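Local coordinates for protein beta-glucuronidase (uncultured Clostridium sp., PDB 6U7J) that hydrolyses beta-D-glucuronides and, as a gut microbial enzyme, probably helps to reactivate estrogens by removing the glucuronic acid from their conjugates, at residues Gly212-Glu217 against Phe280-Ile285; Val249-Ala254 against Tyr263-Asp268; Arg324-Leu329 against Asp353-Val358. All coordinates share one frame; numbering follows the deposited sequence.

Contact 1. Residues Gly212-Glu217 against Phe280-Ile285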
ATOM      1  N   GLY B 212     -45.498 -13.803  29.111  1.00 56.40           N
ATOM      2  CA  GLY B 212     -44.582 -14.836  28.665  1.00 54.14           C
ATOM      3  C   GLY B 212     -44.849 -16.153  29.372  1.00 54.07           C
ATOM      4  O   GLY B 212     -45.177 -16.176  30.558  1.00 56.27           O
ATOM      5  N   MET B 213     -44.721 -17.247  28.624  1.00 52.76           N
ATOM      6  CA  MET B 213     -44.808 -18.601  29.167  1.00 56.20           C
ATOM      7  C   MET B 213     -43.428 -19.249  29.049  1.00 55.63           C
ATOM      8  O   MET B 213     -43.022 -19.670  27.960  1.00 55.26           O
ATOM      9  CB  MET B 213     -45.867 -19.428  28.435  1.00 57.93           C
ATOM     10  CG  MET B 213     -47.311 -19.307  28.956  1.00 62.32           C
ATOM     11  SD  MET B 213     -47.568 -19.329  30.758  1.00 78.25           S
ATOM     12  CE  MET B 213     -46.634 -20.771  31.255  1.00 58.28           C
ATOM     13  N   VAL B 214     -42.715 -19.345  30.168  1.00 55.43           N
ATOM     14  CA  VAL B 214     -41.390 -19.954  30.192  1.00 49.02           C
ATOM     15  C   VAL B 214     -41.548 -21.440  30.495  1.00 50.30           C
ATOM     16  O   VAL B 214     -41.903 -21.820  31.614  1.00 50.31           O
ATOM     17  CB  VAL B 214     -40.473 -19.279  31.217  1.00 47.14           C
ATOM     18  CG1 VAL B 214     -39.106 -19.966  31.223  1.00 41.10           C
ATOM     19  CG2 VAL B 214     -40.331 -17.813  30.908  1.00 47.72           C
ATOM     20  N   HIS B 215     -41.295 -22.276  29.491  1.00 45.06           N
ATOM     21  CA  HIS B 215     -41.228 -23.722  29.664  1.00 48.99           C
ATOM     22  C   HIS B 215     -39.776 -24.101  29.914  1.00 49.14           C
ATOM     23  O   HIS B 215     -38.911 -23.814  29.078  1.00 50.24           O
ATOM     24  CB  HIS B 215     -41.740 -24.461  28.425  1.00 50.05           C
ATOM     25  CG  HIS B 215     -43.127 -24.085  28.007  1.00 59.09           C
ATOM     26  ND1 HIS B 215     -43.503 -22.784  27.746  1.00 60.14           N
ATOM     27  CD2 HIS B 215     -44.224 -24.847  27.779  1.00 61.24           C
ATOM     28  CE1 HIS B 215     -44.776 -22.759  27.391  1.00 63.69           C
ATOM     29  NE2 HIS B 215     -45.236 -23.998  27.400  1.00 62.09           N
ATOM     30  N   TYR B 216     -39.500 -24.748  31.043  1.00 47.80           N
ATOM     31  CA  TYR B 216     -38.143 -25.177  31.342  1.00 45.71           C
ATOM     32  C   TYR B 216     -38.128 -26.645  31.734  1.00 49.58           C
ATOM     33  O   TYR B 216     -39.131 -27.199  32.186  1.00 50.65           O
ATOM     34  CB  TYR B 216     -37.504 -24.325  32.446  1.00 45.50           C
ATOM     35  CG  TYR B 216     -38.046 -24.558  33.836  1.00 47.39           C
ATOM     36  CD1 TYR B 216     -37.604 -25.626  34.610  1.00 49.77           C
ATOM     37  CD2 TYR B 216     -38.976 -23.689  34.389  1.00 48.31           C
ATOM     38  CE1 TYR B 216     -38.100 -25.838  35.885  1.00 49.04           C
ATOM     39  CE2 TYR B 216     -39.469 -23.885  35.666  1.00 47.22           C
ATOM     40  CZ  TYR B 216     -39.029 -24.959  36.407  1.00 48.08           C
ATOM     41  OH  TYR B 216     -39.521 -25.159  37.671  1.00 47.95           O
ATOM     42  N   GLU B 217     -36.958 -27.258  31.569  1.00 48.02           N
ATOM     43  CA  GLU B 217     -36.740 -28.659  31.907  1.00 44.41           C
ATOM     44  C   GLU B 217     -35.295 -28.818  32.360  1.00 47.36           C
ATOM     45  O   GLU B 217     -34.367 -28.472  31.619  1.00 41.87           O
ATOM     46  CB  GLU B 217     -37.043 -29.568  30.719  1.00 44.80           C
ATOM     47  CG  GLU B 217     -36.804 -31.045  30.987  1.00 52.89           C
ATOM     48  CD  GLU B 217     -37.191 -31.910  29.798  1.00 65.43           C
ATOM     49  OE1 GLU B 217     -37.039 -33.150  29.873  1.00 64.15           O
ATOM     50  OE2 GLU B 217     -37.650 -31.341  28.782  1.00 68.37           O
ATOM     51  N   PHE B 280     -31.540 -16.178  29.637  1.00 37.65           N
ATOM     52  CA  PHE B 280     -32.337 -16.562  28.476  1.00 37.16           C
ATOM     53  C   PHE B 280     -33.200 -15.377  28.068  1.00 38.57           C
ATOM     54  O   PHE B 280     -33.322 -14.387  28.799  1.00 42.75           O
ATOM     55  CB  PHE B 280     -33.181 -17.818  28.746  1.00 37.47           C
ATOM     56  CG  PHE B 280     -34.367 -17.589  29.654  1.00 39.54           C
ATOM     57  CD1 PHE B 280     -34.227 -17.663  31.036  1.00 36.80           C
ATOM     58  CD2 PHE B 280     -35.624 -17.327  29.123  1.00 38.02           C
ATOM     59  CE1 PHE B 280     -35.321 -17.457  31.881  1.00 43.92           C
ATOM     60  CE2 PHE B 280     -36.730 -17.114  29.966  1.00 39.92           C
ATOM     61  CZ  PHE B 280     -36.577 -17.180  31.346  1.00 39.99           C
ATOM     62  N   GLY B 281     -33.776 -15.476  26.876  1.00 37.09           N
ATOM     63  CA  GLY B 281     -34.578 -14.399  26.333  1.00 36.46           C
ATOM     64  C   GLY B 281     -35.929 -14.894  25.869  1.00 38.69           C
ATOM     65  O   GLY B 281     -36.064 -16.000  25.349  1.00 39.75           O
ATOM     66  N   ILE B 282     -36.937 -14.047  26.050  1.00 38.77           N
ATOM     67  CA  ILE B 282     -38.286 -14.351  25.589  1.00 41.23           C
ATOM     68  C   ILE B 282     -38.509 -13.640  24.266  1.00 39.16           C
ATOM     69  O   ILE B 282     -38.483 -12.402  24.204  1.00 41.30           O
ATOM     70  CB  ILE B 282     -39.350 -13.941  26.620  1.00 43.51           C
ATOM     71  CG1 ILE B 282     -39.057 -14.594  27.979  1.00 42.69           C
ATOM     72  CG2 ILE B 282     -40.744 -14.304  26.095  1.00 40.38           C
ATOM     73  CD1 ILE B 282     -39.887 -14.040  29.125  1.00 44.30           C
ATOM     74  N   ARG B 283     -38.742 -14.420  23.215  1.00 36.76           N
ATOM     75  CA  ARG B 283     -38.989 -13.868  21.892  1.00 37.28           C
ATOM     76  C   ARG B 283     -39.523 -14.972  21.002  1.00 37.96           C
ATOM     77  O   ARG B 283     -39.132 -16.134  21.137  1.00 40.45           O
ATOM     78  CB  ARG B 283     -37.714 -13.269  21.273  1.00 38.07           C
ATOM     79  CG  ARG B 283     -36.526 -14.229  21.198  1.00 33.56           C
ATOM     80  CD  ARG B 283     -36.346 -14.738  19.792  1.00 37.69           C
ATOM     81  NE  ARG B 283     -35.309 -15.762  19.665  1.00 35.56           N
ATOM     82  CZ  ARG B 283     -35.536 -17.064  19.811  1.00 40.87           C
ATOM     83  NH1 ARG B 283     -36.755 -17.499  20.122  1.00 34.10           N
ATOM     84  NH2 ARG B 283     -34.546 -17.933  19.656  1.00 32.39           N
ATOM     85  N   THR B 284     -40.394 -14.595  20.075  1.00 41.45           N
ATOM     86  CA  THR B 284     -41.026 -15.545  19.175  1.00 40.68           C
ATOM     87  C   THR B 284     -40.502 -15.381  17.758  1.00 39.04           C
ATOM     88  O   THR B 284     -40.116 -14.285  17.341  1.00 40.40           O
ATOM     89  CB  THR B 284     -42.541 -15.364  19.156  1.00 42.78           C
ATOM     90  OG1 THR B 284     -42.849 -14.108  18.525  1.00 42.29           O
ATOM     91  CG2 THR B 284     -43.090 -15.372  20.566  1.00 38.34           C
ATOM     92  N   ILE B 285     -40.547 -16.483  17.015  1.00 41.59           N
ATOM     93  CA  ILE B 285     -40.150 -16.536  15.620  1.00 41.09           C
ATOM     94  C   ILE B 285     -41.280 -17.148  14.824  1.00 41.61           C
ATOM     95  O   ILE B 285     -41.757 -18.231  15.169  1.00 38.25           O
ATOM     96  CB  ILE B 285     -38.888 -17.384  15.403  1.00 42.56           C
ATOM     97  CG1 ILE B 285     -37.741 -16.911  16.284  1.00 40.03           C
ATOM     98  CG2 ILE B 285     -38.540 -17.410  13.910  1.00 36.32           C
ATOM     99  CD1 ILE B 285     -36.561 -17.851  16.228  1.00 40.20           C
TER

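Contact 2. Residues Val249-Ala254 against Tyr263-Asp268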
ATOM      1  N   VAL B 249     -44.134 -21.811  33.614  1.00 51.71           N
ATOM      2  CA  VAL B 249     -44.511 -20.730  34.518  1.00 53.02           C
ATOM      3  C   VAL B 249     -44.664 -19.424  33.752  1.00 57.42           C
ATOM      4  O   VAL B 249     -44.123 -19.233  32.656  1.00 58.68           O
ATOM      5  CB  VAL B 249     -43.515 -20.553  35.682  1.00 53.49           C
ATOM      6  CG1 VAL B 249     -43.335 -21.873  36.439  1.00 55.74           C
ATOM      7  CG2 VAL B 249     -42.194 -20.040  35.172  1.00 54.30           C
ATOM      8  N   LEU B 250     -45.395 -18.505  34.378  1.00 60.39           N
ATOM      9  CA  LEU B 250     -45.886 -17.279  33.766  1.00 54.32           C
ATOM     10  C   LEU B 250     -44.968 -16.105  34.083  1.00 57.65           C
ATOM     11  O   LEU B 250     -44.485 -15.962  35.210  1.00 55.15           O
ATOM     12  CB  LEU B 250     -47.297 -16.974  34.279  1.00 56.18           C
ATOM     13  CG  LEU B 250     -48.166 -15.879  33.660  1.00 63.14           C
ATOM     14  CD1 LEU B 250     -48.134 -15.933  32.141  1.00 59.07           C
ATOM     15  CD2 LEU B 250     -49.597 -16.013  34.184  1.00 69.28           C
ATOM     16  N   VAL B 251     -44.737 -15.261  33.081  1.00 53.90           N
ATOM     17  CA  VAL B 251     -44.000 -14.015  33.240  1.00 54.07           C
ATOM     18  C   VAL B 251     -44.911 -12.925  32.693  1.00 58.41           C
ATOM     19  O   VAL B 251     -44.962 -12.698  31.477  1.00 56.83           O
ATOM     20  CB  VAL B 251     -42.649 -14.035  32.514  1.00 57.25           C
ATOM     21  CG1 VAL B 251     -41.797 -12.838  32.920  1.00 51.99           C
ATOM     22  CG2 VAL B 251     -41.919 -15.333  32.808  1.00 50.44           C
ATOM     23  N   LYS B 252     -45.655 -12.270  33.575  1.00 60.88           N
ATOM     24  CA  LYS B 252     -46.623 -11.283  33.125  1.00 61.74           C
ATOM     25  C   LYS B 252     -45.909  -9.986  32.769  1.00 57.30           C
ATOM     26  O   LYS B 252     -44.913  -9.610  33.394  1.00 59.82           O
ATOM     27  CB  LYS B 252     -47.693 -11.043  34.195  1.00 62.16           C
ATOM     28  CG  LYS B 252     -48.869 -12.039  34.145  1.00 66.71           C
ATOM     29  CD  LYS B 252     -50.208 -11.347  33.851  1.00 70.78           C
ATOM     30  CE  LYS B 252     -51.322 -12.357  33.536  1.00 70.26           C
ATOM     31  NZ  LYS B 252     -52.163 -12.735  34.718  1.00 70.18           N
ATOM     32  N   ASP B 253     -46.421  -9.309  31.745  1.00 60.91           N
ATOM     33  CA  ASP B 253     -45.807  -8.081  31.240  1.00 62.15           C
ATOM     34  C   ASP B 253     -44.329  -8.311  30.914  1.00 57.44           C
ATOM     35  O   ASP B 253     -43.452  -7.526  31.282  1.00 55.99           O
ATOM     36  CB  ASP B 253     -45.991  -6.927  32.232  1.00 58.29           C
ATOM     37  CG  ASP B 253     -47.467  -6.609  32.500  1.00 64.50           C
ATOM     38  OD1 ASP B 253     -47.797  -6.208  33.640  1.00 59.25           O
ATOM     39  OD2 ASP B 253     -48.298  -6.763  31.573  1.00 63.17           O
ATOM     40  N   ALA B 254     -44.066  -9.414  30.207  1.00 57.72           N
ATOM     41  CA  ALA B 254     -42.703  -9.863  29.936  1.00 57.14           C
ATOM     42  C   ALA B 254     -41.963  -8.890  29.023  1.00 50.93           C
ATOM     43  O   ALA B 254     -42.453  -8.542  27.945  1.00 53.59           O
ATOM     44  CB  ALA B 254     -42.728 -11.251  29.296  1.00 52.23           C
ATOM     45  N   TYR B 263     -33.267  -8.122  26.134  1.00 39.35           N
ATOM     46  CA  TYR B 263     -33.605  -8.305  27.542  1.00 42.43           C
ATOM     47  C   TYR B 263     -33.364  -9.766  27.898  1.00 38.08           C
ATOM     48  O   TYR B 263     -33.761 -10.664  27.148  1.00 38.34           O
ATOM     49  CB  TYR B 263     -35.062  -7.908  27.840  1.00 41.33           C
ATOM     50  CG  TYR B 263     -35.343  -7.719  29.315  1.00 45.54           C
ATOM     51  CD1 TYR B 263     -35.698  -8.799  30.121  1.00 45.40           C
ATOM     52  CD2 TYR B 263     -35.237  -6.466  29.907  1.00 46.78           C
ATOM     53  CE1 TYR B 263     -35.953  -8.632  31.479  1.00 49.47           C
ATOM     54  CE2 TYR B 263     -35.483  -6.288  31.256  1.00 49.83           C
ATOM     55  CZ  TYR B 263     -35.845  -7.374  32.038  1.00 52.21           C
ATOM     56  OH  TYR B 263     -36.087  -7.197  33.379  1.00 52.76           O
ATOM     57  N   LEU B 264     -32.713 -10.017  29.029  1.00 36.76           N
ATOM     58  CA  LEU B 264     -32.403 -11.388  29.422  1.00 40.19           C
ATOM     59  C   LEU B 264     -32.896 -11.646  30.834  1.00 40.69           C
ATOM     60  O   LEU B 264     -32.437 -10.997  31.778  1.00 42.78           O
ATOM     61  CB  LEU B 264     -30.900 -11.676  29.329  1.00 38.58           C
ATOM     62  CG  LEU B 264     -30.302 -11.533  27.926  1.00 40.74           C
ATOM     63  CD1 LEU B 264     -28.777 -11.702  27.955  1.00 37.14           C
ATOM     64  CD2 LEU B 264     -30.958 -12.529  26.974  1.00 36.04           C
ATOM     65  N   TYR B 265     -33.823 -12.589  30.974  1.00 38.91           N
ATOM     66  CA  TYR B 265     -34.145 -13.134  32.284  1.00 44.28           C
ATOM     67  C   TYR B 265     -33.084 -14.156  32.680  1.00 43.61           C
ATOM     68  O   TYR B 265     -32.251 -14.564  31.873  1.00 43.21           O
ATOM     69  CB  TYR B 265     -35.533 -13.778  32.282  1.00 40.13           C
ATOM     70  CG  TYR B 265     -36.655 -12.786  32.107  1.00 44.51           C
ATOM     71  CD1 TYR B 265     -37.051 -12.377  30.837  1.00 43.55           C
ATOM     72  CD2 TYR B 265     -37.317 -12.242  33.210  1.00 46.05           C
ATOM     73  CE1 TYR B 265     -38.074 -11.456  30.666  1.00 43.82           C
ATOM     74  CE2 TYR B 265     -38.342 -11.312  33.045  1.00 43.34           C
ATOM     75  CZ  TYR B 265     -38.717 -10.932  31.765  1.00 43.68           C
ATOM     76  OH  TYR B 265     -39.730 -10.017  31.568  1.00 44.48           O
ATOM     77  N   LYS B 266     -33.108 -14.571  33.942  1.00 46.39           N
ATOM     78  CA  LYS B 266     -32.198 -15.605  34.416  1.00 44.10           C
ATOM     79  C   LYS B 266     -33.004 -16.731  35.041  1.00 43.11           C
ATOM     80  O   LYS B 266     -33.845 -16.484  35.912  1.00 45.50           O
ATOM     81  CB  LYS B 266     -31.180 -15.048  35.420  1.00 47.15           C
ATOM     82  CG  LYS B 266     -30.509 -13.752  34.987  1.00 52.81           C
ATOM     83  CD  LYS B 266     -30.742 -12.669  36.029  1.00 55.86           C
ATOM     84  CE  LYS B 266     -30.182 -11.323  35.602  1.00 58.80           C
ATOM     85  NZ  LYS B 266     -30.205 -11.135  34.111  1.00 61.28           N
ATOM     86  N   LEU B 267     -32.770 -17.955  34.566  1.00 42.89           N
ATOM     87  CA  LEU B 267     -33.238 -19.168  35.235  1.00 42.53           C
ATOM     88  C   LEU B 267     -32.242 -19.486  36.344  1.00 41.37           C
ATOM     89  O   LEU B 267     -31.135 -19.953  36.082  1.00 40.87           O
ATOM     90  CB  LEU B 267     -33.372 -20.321  34.246  1.00 38.64           C
ATOM     91  CG  LEU B 267     -34.269 -21.487  34.699  1.00 46.22           C
ATOM     92  CD1 LEU B 267     -35.692 -21.005  34.996  1.00 41.69           C
ATOM     93  CD2 LEU B 267     -34.302 -22.636  33.684  1.00 38.98           C
ATOM     94  N   ASP B 268     -32.631 -19.211  37.590  1.00 41.42           N
ATOM     95  CA  ASP B 268     -31.757 -19.299  38.754  1.00 39.57           C
ATOM     96  C   ASP B 268     -32.160 -20.523  39.566  1.00 47.02           C
ATOM     97  O   ASP B 268     -33.270 -20.567  40.117  1.00 42.82           O
ATOM     98  CB  ASP B 268     -31.859 -18.019  39.580  1.00 39.57           C
ATOM     99  CG  ASP B 268     -30.771 -17.889  40.642  1.00 45.13           C
ATOM    100  OD1 ASP B 268     -29.650 -18.434  40.481  1.00 38.69           O
ATOM    101  OD2 ASP B 268     -31.051 -17.202  41.652  1.00 48.06           O
TER

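Contact 3. Residues Arg324-Leu329 against Asp353-Val358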
ATOM      1  N   ARG B 324     -14.525  -5.121  19.345  1.00 29.70           N
ATOM      2  CA  ARG B 324     -14.314  -4.210  18.226  1.00 26.42           C
ATOM      3  C   ARG B 324     -15.217  -4.574  17.059  1.00 28.90           C
ATOM      4  O   ARG B 324     -15.797  -3.689  16.418  1.00 28.87           O
ATOM      5  CB  ARG B 324     -12.829  -4.226  17.828  1.00 28.58           C
ATOM      6  CG  ARG B 324     -12.498  -3.600  16.479  1.00 27.38           C
ATOM      7  CD  ARG B 324     -12.577  -2.078  16.535  1.00 28.32           C
ATOM      8  NE  ARG B 324     -12.191  -1.473  15.261  1.00 31.35           N
ATOM      9  CZ  ARG B 324     -12.218  -0.169  15.005  1.00 29.22           C
ATOM     10  NH1 ARG B 324     -12.629   0.686  15.929  1.00 25.84           N
ATOM     11  NH2 ARG B 324     -11.843   0.280  13.814  1.00 28.58           N
ATOM     12  N   ASP B 325     -15.387  -5.878  16.790  1.00 27.29           N
ATOM     13  CA  ASP B 325     -16.261  -6.302  15.691  1.00 24.62           C
ATOM     14  C   ASP B 325     -17.718  -5.907  15.953  1.00 30.86           C
ATOM     15  O   ASP B 325     -18.414  -5.435  15.043  1.00 30.99           O
ATOM     16  CB  ASP B 325     -16.147  -7.815  15.467  1.00 26.08           C
ATOM     17  CG  ASP B 325     -14.849  -8.220  14.735  1.00 34.30           C
ATOM     18  OD1 ASP B 325     -13.981  -7.350  14.506  1.00 32.67           O
ATOM     19  OD2 ASP B 325     -14.691  -9.420  14.391  1.00 32.45           O
ATOM     20  N   CYS B 326     -18.197  -6.068  17.194  1.00 28.01           N
ATOM     21  CA  CYS B 326     -19.573  -5.673  17.489  1.00 31.01           C
ATOM     22  C   CYS B 326     -19.737  -4.160  17.418  1.00 31.19           C
ATOM     23  O   CYS B 326     -20.804  -3.666  17.021  1.00 33.44           O
ATOM     24  CB  CYS B 326     -19.985  -6.169  18.867  1.00 29.15           C
ATOM     25  SG  CYS B 326     -20.043  -7.962  18.974  1.00 34.65           S
ATOM     26  N   GLU B 327     -18.696  -3.408  17.793  1.00 30.30           N
ATOM     27  CA  GLU B 327     -18.715  -1.957  17.604  1.00 29.29           C
ATOM     28  C   GLU B 327     -18.834  -1.600  16.128  1.00 28.12           C
ATOM     29  O   GLU B 327     -19.510  -0.630  15.763  1.00 28.99           O
ATOM     30  CB  GLU B 327     -17.450  -1.331  18.200  1.00 35.26           C
ATOM     31  CG  GLU B 327     -17.405  -1.277  19.729  1.00 31.78           C
ATOM     32  CD  GLU B 327     -18.269  -0.141  20.288  1.00 40.90           C
ATOM     33  OE1 GLU B 327     -18.388   0.910  19.617  1.00 48.13           O
ATOM     34  OE2 GLU B 327     -18.832  -0.302  21.393  1.00 42.59           O
ATOM     35  N   LEU B 328     -18.173  -2.366  15.262  1.00 29.06           N
ATOM     36  CA  LEU B 328     -18.217  -2.053  13.837  1.00 28.43           C
ATOM     37  C   LEU B 328     -19.559  -2.452  13.239  1.00 30.88           C
ATOM     38  O   LEU B 328     -20.110  -1.732  12.394  1.00 27.14           O
ATOM     39  CB  LEU B 328     -17.068  -2.751  13.111  1.00 28.00           C
ATOM     40  CG  LEU B 328     -15.631  -2.275  13.386  1.00 30.62           C
ATOM     41  CD1 LEU B 328     -14.626  -3.182  12.684  1.00 29.67           C
ATOM     42  CD2 LEU B 328     -15.429  -0.839  12.923  1.00 27.72           C
ATOM     43  N   LEU B 329     -20.091  -3.603  13.662  1.00 27.50           N
ATOM     44  CA  LEU B 329     -21.433  -4.006  13.258  1.00 31.31           C
ATOM     45  C   LEU B 329     -22.447  -2.929  13.608  1.00 29.47           C
ATOM     46  O   LEU B 329     -23.303  -2.572  12.792  1.00 30.89           O
ATOM     47  CB  LEU B 329     -21.818  -5.325  13.932  1.00 28.68           C
ATOM     48  CG  LEU B 329     -21.133  -6.580  13.410  1.00 33.07           C
ATOM     49  CD1 LEU B 329     -21.486  -7.772  14.290  1.00 31.68           C
ATOM     50  CD2 LEU B 329     -21.500  -6.848  11.948  1.00 30.70           C
ATOM     51  N   ASP B 353     -26.235 -12.336  22.389  1.00 35.71           N
ATOM     52  CA  ASP B 353     -27.390 -12.317  23.284  1.00 34.62           C
ATOM     53  C   ASP B 353     -27.500 -10.980  23.995  1.00 37.25           C
ATOM     54  O   ASP B 353     -28.592 -10.413  24.101  1.00 38.52           O
ATOM     55  CB  ASP B 353     -27.299 -13.439  24.327  1.00 33.06           C
ATOM     56  CG  ASP B 353     -27.807 -14.769  23.809  1.00 35.90           C
ATOM     57  OD1 ASP B 353     -28.462 -14.806  22.740  1.00 38.49           O
ATOM     58  OD2 ASP B 353     -27.537 -15.786  24.473  1.00 41.94           O
ATOM     59  N   GLN B 354     -26.380 -10.469  24.512  1.00 33.91           N
ATOM     60  CA  GLN B 354     -26.447  -9.247  25.296  1.00 35.73           C
ATOM     61  C   GLN B 354     -26.662  -8.014  24.431  1.00 36.28           C
ATOM     62  O   GLN B 354     -27.336  -7.079  24.867  1.00 37.62           O
ATOM     63  CB  GLN B 354     -25.188  -9.098  26.137  1.00 33.17           C
ATOM     64  CG  GLN B 354     -25.220  -9.977  27.370  1.00 42.80           C
ATOM     65  CD  GLN B 354     -23.863 -10.124  28.022  1.00 44.88           C
ATOM     66  OE1 GLN B 354     -23.160  -9.140  28.264  1.00 47.62           O
ATOM     67  NE2 GLN B 354     -23.491 -11.360  28.324  1.00 43.35           N
ATOM     68  N   LYS B 355     -26.118  -7.984  23.219  1.00 36.54           N
ATOM     69  CA  LYS B 355     -26.263  -6.806  22.376  1.00 40.56           C
ATOM     70  C   LYS B 355     -27.478  -6.871  21.465  1.00 39.16           C
ATOM     71  O   LYS B 355     -27.718  -5.924  20.715  1.00 42.56           O
ATOM     72  CB  LYS B 355     -25.001  -6.596  21.538  1.00 38.31           C
ATOM     73  CG  LYS B 355     -23.799  -6.174  22.348  1.00 35.85           C
ATOM     74  CD  LYS B 355     -22.554  -6.206  21.478  1.00 43.24           C
ATOM     75  CE  LYS B 355     -21.307  -5.941  22.298  1.00 44.86           C
ATOM     76  NZ  LYS B 355     -21.437  -4.717  23.127  1.00 44.29           N
ATOM     77  N   GLY B 356     -28.252  -7.950  21.510  1.00 38.82           N
ATOM     78  CA  GLY B 356     -29.436  -8.026  20.677  1.00 38.75           C
ATOM     79  C   GLY B 356     -29.165  -8.263  19.209  1.00 39.80           C
ATOM     80  O   GLY B 356     -29.937  -7.792  18.364  1.00 42.52           O
ATOM     81  N   ILE B 357     -28.098  -8.994  18.873  1.00 34.95           N
ATOM     82  CA  ILE B 357     -27.751  -9.269  17.481  1.00 35.59           C
ATOM     83  C   ILE B 357     -28.359 -10.605  17.072  1.00 33.69           C
ATOM     84  O   ILE B 357     -28.315 -11.584  17.821  1.00 35.13           O
ATOM     85  CB  ILE B 357     -26.222  -9.256  17.285  1.00 38.22           C
ATOM     86  CG1 ILE B 357     -25.652  -7.846  17.524  1.00 38.40           C
ATOM     87  CG2 ILE B 357     -25.842  -9.746  15.885  1.00 31.06           C
ATOM     88  CD1 ILE B 357     -24.153  -7.829  17.900  1.00 34.63           C
ATOM     89  N   VAL B 358     -28.924 -10.654  15.885  1.00 33.87           N
ATOM     90  CA  VAL B 358     -29.588 -11.855  15.393  1.00 34.63           C
ATOM     91  C   VAL B 358     -28.572 -12.704  14.640  1.00 36.66           C
ATOM     92  O   VAL B 358     -27.765 -12.181  13.870  1.00 35.21           O
ATOM     93  CB  VAL B 358     -30.786 -11.472  14.505  1.00 33.05           C
ATOM     94  CG1 VAL B 358     -31.314 -12.665  13.774  1.00 32.01           C
ATOM     95  CG2 VAL B 358     -31.880 -10.833  15.362  1.00 31.62           C
TER

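Contact 1. Residues Gly212-Glu217 against Phe280-Ile285
Val214 carries the apolar contact, setting both methyls against the far end of the Phe280 ring. CG1 lies 3.8 Å from Phe280 CZ, and CG2 is 3.8 Å from Phe280 CE2, so the ring end meets the fork of the valine rather than a single methyl. The two side chains approach from opposite directions. With CG1 anti to the backbone N (chi1 179°), the valine presents this fork to the ring, and its CG2 also reaches Ile282, whose CD1 stands 4.2 Å away. Gly212, with no side chain, lies beside Ile282.

The polar geometry stays within one segment. His215 folds back along its own strand, and ND1 donates to Met213 O at 3.2 Å with an N-H...O angle of 140°. The oxygen is in the imidazole plane, but the donor sits well above the carbonyl plane, so the bond uses no lone pair direction.

Strand 211-220 runs between strands 198-208 and 246-251 in a three-stranded antiparallel sheet. Phe280 ends strand 274-280, at the margin of the four-stranded sheet, and rests with Ile282 on Tyr265 of the adjoining strand 265-271.

Contact 2. Residues Val249-Ala254 against Tyr263-Asp268
Between Val249-Ala254 and Tyr263-Asp268 the backbones stay well apart: the nearest CA atoms, those of Ala254 and Tyr265, are 9.5 Å from each other. The chain leaves strand 246-251 through Asp253, which takes left-handed helical angles (phi 54°, psi 47°), and a short loop brings it round to strand 265-271.

One long side chain spans the gap. Tyr265 extends toward Val251, whose CG1 touches the phenol end of the ring, 3.8 Å from CE2 and 3.7 Å from the OH of that tyrosine. Val251 holds this methyl anti to its amide nitrogen (chi1 -169°), which turns it onto the tyrosine. Beyond the ring the hydroxyl reaches the turn, Tyr265 OH lying 3.4 Å from Ala254 CA, and it is tied to the amide N of Gln255, the next residue along. That bond satisfies a buried oxygen and helps to hold the ring end in place. Tyr263, two residues earlier, packs edge-on to this ring: its CE1 stands 3.5 Å above the Tyr265 ring plane, offset toward the rim.

Val251 and Tyr265 belong to different sheets, and with Val239, Ile231 and Ile282 they make up part of the core between them. Facing antiparallel sheets of this kind are characteristic of the immunoglobulin-like beta-sandwich domain of family 2 glycosyl hydrolases.

Contact 3. Residues Arg324-Leu329 against Asp353-Val358
Cys326 overlaps the aliphatic end of Lys355, its CB lying 3.7 Å from both CD and CE of the lysine. The sulfur follows alongside, with SG of Cys326 4.0 Å from CD of Lys355. The lysine runs extended as far as CE and then bends at chi4 (-51°), so the methylenes lie along the cysteine while the ammonium group turns off. That group forms a salt bridge with Asp54 of a second subunit. Glu327 OE2 is 5.4 Å from Lys355 NZ, too far for contact, though its charge would probably still help to steady the ammonium.

Ile357 fills the other half of the contact. Its CD1 sits 4.3 Å from Cys326 SG and 4.5 Å from Leu329 CD1, loose van der Waals distances. Cys326 and Leu329, three residues apart in the helix, thus offer one side to the isoleucine tip. Between Lys355 and Ile357 the chain turns through Gly356, the first residue to leave helical angles, with a positive phi of 74°. This turn lets residues just before and just after it face the same helix.

The two segments join helix 319-332 to the end of helix 346-355 and the loop that follows it into strand 358-362, on the outside of the TIM barrel, where Ile357 and Leu329 both also rest on Phe337 of strand 336-338. Chemically the contact is graded: a buried cysteine, leucine and isoleucine lie inward, while the lysine lays its carbon chain along the cysteine and delivers its charge to the subunit interface.

Contacts 1 and 2 form one unit of the beta-sandwich, with centres 8 Å apart and contact 2 nested within the chain loop that contact 1 closes. Probable backbone hydrogen bonds couple them in both sheets: Gly212 N to Val251 O at 2.7 Å, and Phe280 N to Tyr265 O at 2.8 Å. Contact 3 belongs to the TIM barrel, its centre 22 Å from that of contact 1 and 23 Å from that of contact 2. The domains nevertheless meet where Leu264 CD1 packs 4.0 Å from Gln354 CG. The loop between the segments of contact 2 also meets the barrel here, Trp257 NE1 hydrogen-bonding to Asp353 O and Gly260 pairing with Gly356 through the backbone.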